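Local coordinates for protein inositol 2-dehydrogenase (Sinorhizobium meliloti, PDB 4HKT) that catalyses the NAD-dependent oxidation of myo-inositol to scyllo-inosose, the first step in breaking myo-inositol down to acetyl-CoA, at residues F121-D126 with T173-D178. Residues are numbered along the deposited sequence; the frame is centred on the assembly and turned at random.
Sequences FNRRFD and TIHDFD. With EDO (1,2-ethanediol), chain S.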
# COMPACT_ATOMS: atom_id res chain seq x y z
N PHE B 121 -13.27 24.19 11.86
CA PHE B 121 -12.04 23.47 11.52
C PHE B 121 -12.49 22.02 11.38
O PHE B 121 -12.35 21.22 12.28
CB PHE B 121 -10.98 23.63 12.58
CG PHE B 121 -10.34 25.00 12.62
CD1 PHE B 121 -9.80 25.55 11.50
CD2 PHE B 121 -10.16 25.65 13.81
CE1 PHE B 121 -9.19 26.78 11.54
CE2 PHE B 121 -9.53 26.87 13.88
CZ PHE B 121 -9.06 27.45 12.73
N ASN B 122 -13.05 21.72 10.23
CA ASN B 122 -13.72 20.44 9.99
C ASN B 122 -12.79 19.24 10.03
O ASN B 122 -13.22 18.09 10.30
CB ASN B 122 -14.43 20.46 8.65
CG ASN B 122 -13.50 20.91 7.54
OD1 ASN B 122 -13.17 22.08 7.44
ND2 ASN B 122 -13.06 19.98 6.72
N ARG B 123 -11.50 19.50 9.81
CA ARG B 123 -10.53 18.42 9.79
C ARG B 123 -10.42 17.73 11.11
O ARG B 123 -10.10 16.55 11.16
CB ARG B 123 -9.17 18.89 9.26
CG ARG B 123 -9.29 19.39 7.84
CD ARG B 123 -7.96 19.90 7.31
NE ARG B 123 -8.18 20.74 6.14
CZ ARG B 123 -7.22 21.38 5.48
NH1 ARG B 123 -5.95 21.30 5.87
NH2 ARG B 123 -7.53 22.12 4.40
N ARG B 124 -10.74 18.41 12.18
CA ARG B 124 -10.76 17.77 13.47
C ARG B 124 -11.85 16.66 13.60
O ARG B 124 -11.81 15.89 14.55
CB ARG B 124 -10.99 18.79 14.56
CG ARG B 124 -9.87 19.75 14.84
CD ARG B 124 -10.24 20.51 16.07
NE ARG B 124 -9.22 21.47 16.41
CZ ARG B 124 -8.84 21.74 17.64
NH1 ARG B 124 -9.42 21.15 18.69
NH2 ARG B 124 -7.88 22.64 17.82
N PHE B 125 -12.84 16.64 12.69
CA PHE B 125 -13.97 15.69 12.72
C PHE B 125 -13.87 14.60 11.64
O PHE B 125 -14.76 13.75 11.52
CB PHE B 125 -15.30 16.46 12.60
CG PHE B 125 -15.56 17.37 13.74
CD1 PHE B 125 -15.93 16.85 14.96
CD2 PHE B 125 -15.37 18.74 13.63
CE1 PHE B 125 -16.16 17.68 16.05
CE2 PHE B 125 -15.61 19.57 14.71
CZ PHE B 125 -15.99 19.04 15.93
N ASP B 126 -12.80 14.64 10.84
CA ASP B 126 -12.53 13.60 9.85
C ASP B 126 -12.29 12.26 10.56
O ASP B 126 -11.51 12.22 11.54
CB ASP B 126 -11.29 13.96 9.03
CG ASP B 126 -10.98 12.92 8.00
OD1 ASP B 126 -11.88 12.66 7.13
OD2 ASP B 126 -9.89 12.29 8.12
N THR B 173 -3.15 27.76 5.30
CA THR B 173 -2.33 27.12 6.34
C THR B 173 -3.00 27.14 7.71
O THR B 173 -2.69 26.35 8.59
CB THR B 173 -0.98 27.81 6.44
OG1 THR B 173 -0.54 28.13 5.13
CG2 THR B 173 0.03 26.86 7.09
N ILE B 174 -3.93 28.07 7.87
CA ILE B 174 -4.74 28.15 9.05
C ILE B 174 -5.31 26.79 9.52
O ILE B 174 -5.29 26.49 10.70
CB ILE B 174 -5.82 29.29 8.94
CG1 ILE B 174 -6.37 29.62 10.31
CG2 ILE B 174 -6.92 28.94 7.97
CD1 ILE B 174 -7.10 30.95 10.40
N HIS B 175 -5.83 25.98 8.61
CA HIS B 175 -6.29 24.65 8.93
C HIS B 175 -5.16 23.76 9.50
O HIS B 175 -5.40 22.98 10.42
CB HIS B 175 -6.80 23.96 7.68
CG HIS B 175 -8.13 24.44 7.23
ND1 HIS B 175 -9.28 24.20 7.94
CD2 HIS B 175 -8.51 25.09 6.11
CE1 HIS B 175 -10.31 24.71 7.29
NE2 HIS B 175 -9.87 25.26 6.18
N ASP B 176 -3.98 23.89 8.93
CA ASP B 176 -2.80 23.13 9.37
C ASP B 176 -2.23 23.61 10.67
O ASP B 176 -1.77 22.79 11.44
CB ASP B 176 -1.73 23.11 8.31
CG ASP B 176 -2.24 22.54 7.00
OD1 ASP B 176 -2.80 21.43 6.99
OD2 ASP B 176 -2.12 23.25 5.99
N PHE B 177 -2.27 24.92 10.94
CA PHE B 177 -1.97 25.41 12.28
C PHE B 177 -2.91 24.81 13.34
O PHE B 177 -2.47 24.38 14.39
CB PHE B 177 -2.01 26.91 12.37
CG PHE B 177 -1.01 27.61 11.48
CD1 PHE B 177 0.32 27.26 11.48
CD2 PHE B 177 -1.40 28.65 10.68
CE1 PHE B 177 1.25 27.93 10.65
CE2 PHE B 177 -0.51 29.32 9.87
CZ PHE B 177 0.83 28.98 9.86
N ASP B 178 -4.22 24.84 13.07
CA ASP B 178 -5.16 24.14 13.95
C ASP B 178 -4.86 22.64 14.12
O ASP B 178 -4.84 22.13 15.24
CB ASP B 178 -6.60 24.32 13.50
CG ASP B 178 -7.54 23.66 14.46
OD1 ASP B 178 -7.66 24.14 15.60
OD2 ASP B 178 -8.13 22.61 14.11
C1 EDO S . -6.11 20.70 21.65
O1 EDO S . -6.98 19.74 21.04
C2 EDO S . -6.01 21.97 20.78
O2 EDO S . -7.31 22.46 20.40
O HOH W 1 -4.20 23.55 4.58
O HOH W 2 -9.86 21.99 9.84
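Arg124 grips the buried carboxylate of Asp178 side-on: NE gives a nearly straight bond (169°) to the syn lone pair of OD2 at 2.8 Å, while NH2 makes a more bent one to OD1 at 2.7 Å. An extended arginine suits this reach from a 3-10 turn; with CG anti to the backbone N (chi1 -177°), Asp178 reaches out to it, and the paired groups lie nearly coplanar. Arg124 NH2 also binds O2 of an ethanediol, probably from the crystallisation liquor. A leucine in place of Arg124 would probably leave this carboxylate without its charged mate, its oxygens losing both N-H donors. A looser salt bridge, 3.3 Å, joins Arg123 NH1 to Asp176 OD1, which also bonds Ser151; one water spans NH1 and Asp176 OD2.

Flat groups packed face to face make up much of the remainder. The delocalised Arg123 guanidinium can lie over the His175 imidazole, planes 16° apart, while its edge serves Asp176; a water links Arg123 N to His175 ND1. Phe121 offers a flat apolar face to Asp178, whose CB sits 3.7 Å from the ring centroid in a CH-pi contact and whose carboxylate lies nearly parallel to the ring; His175 ND1 comes to the ring's edge.

The contact joins the loop leaving the last Rossmann strand, 117-120, to helix 168-184, a junction between the Rossmann and C-terminal domains of the two-domain Gfo/Idh/MocA fold.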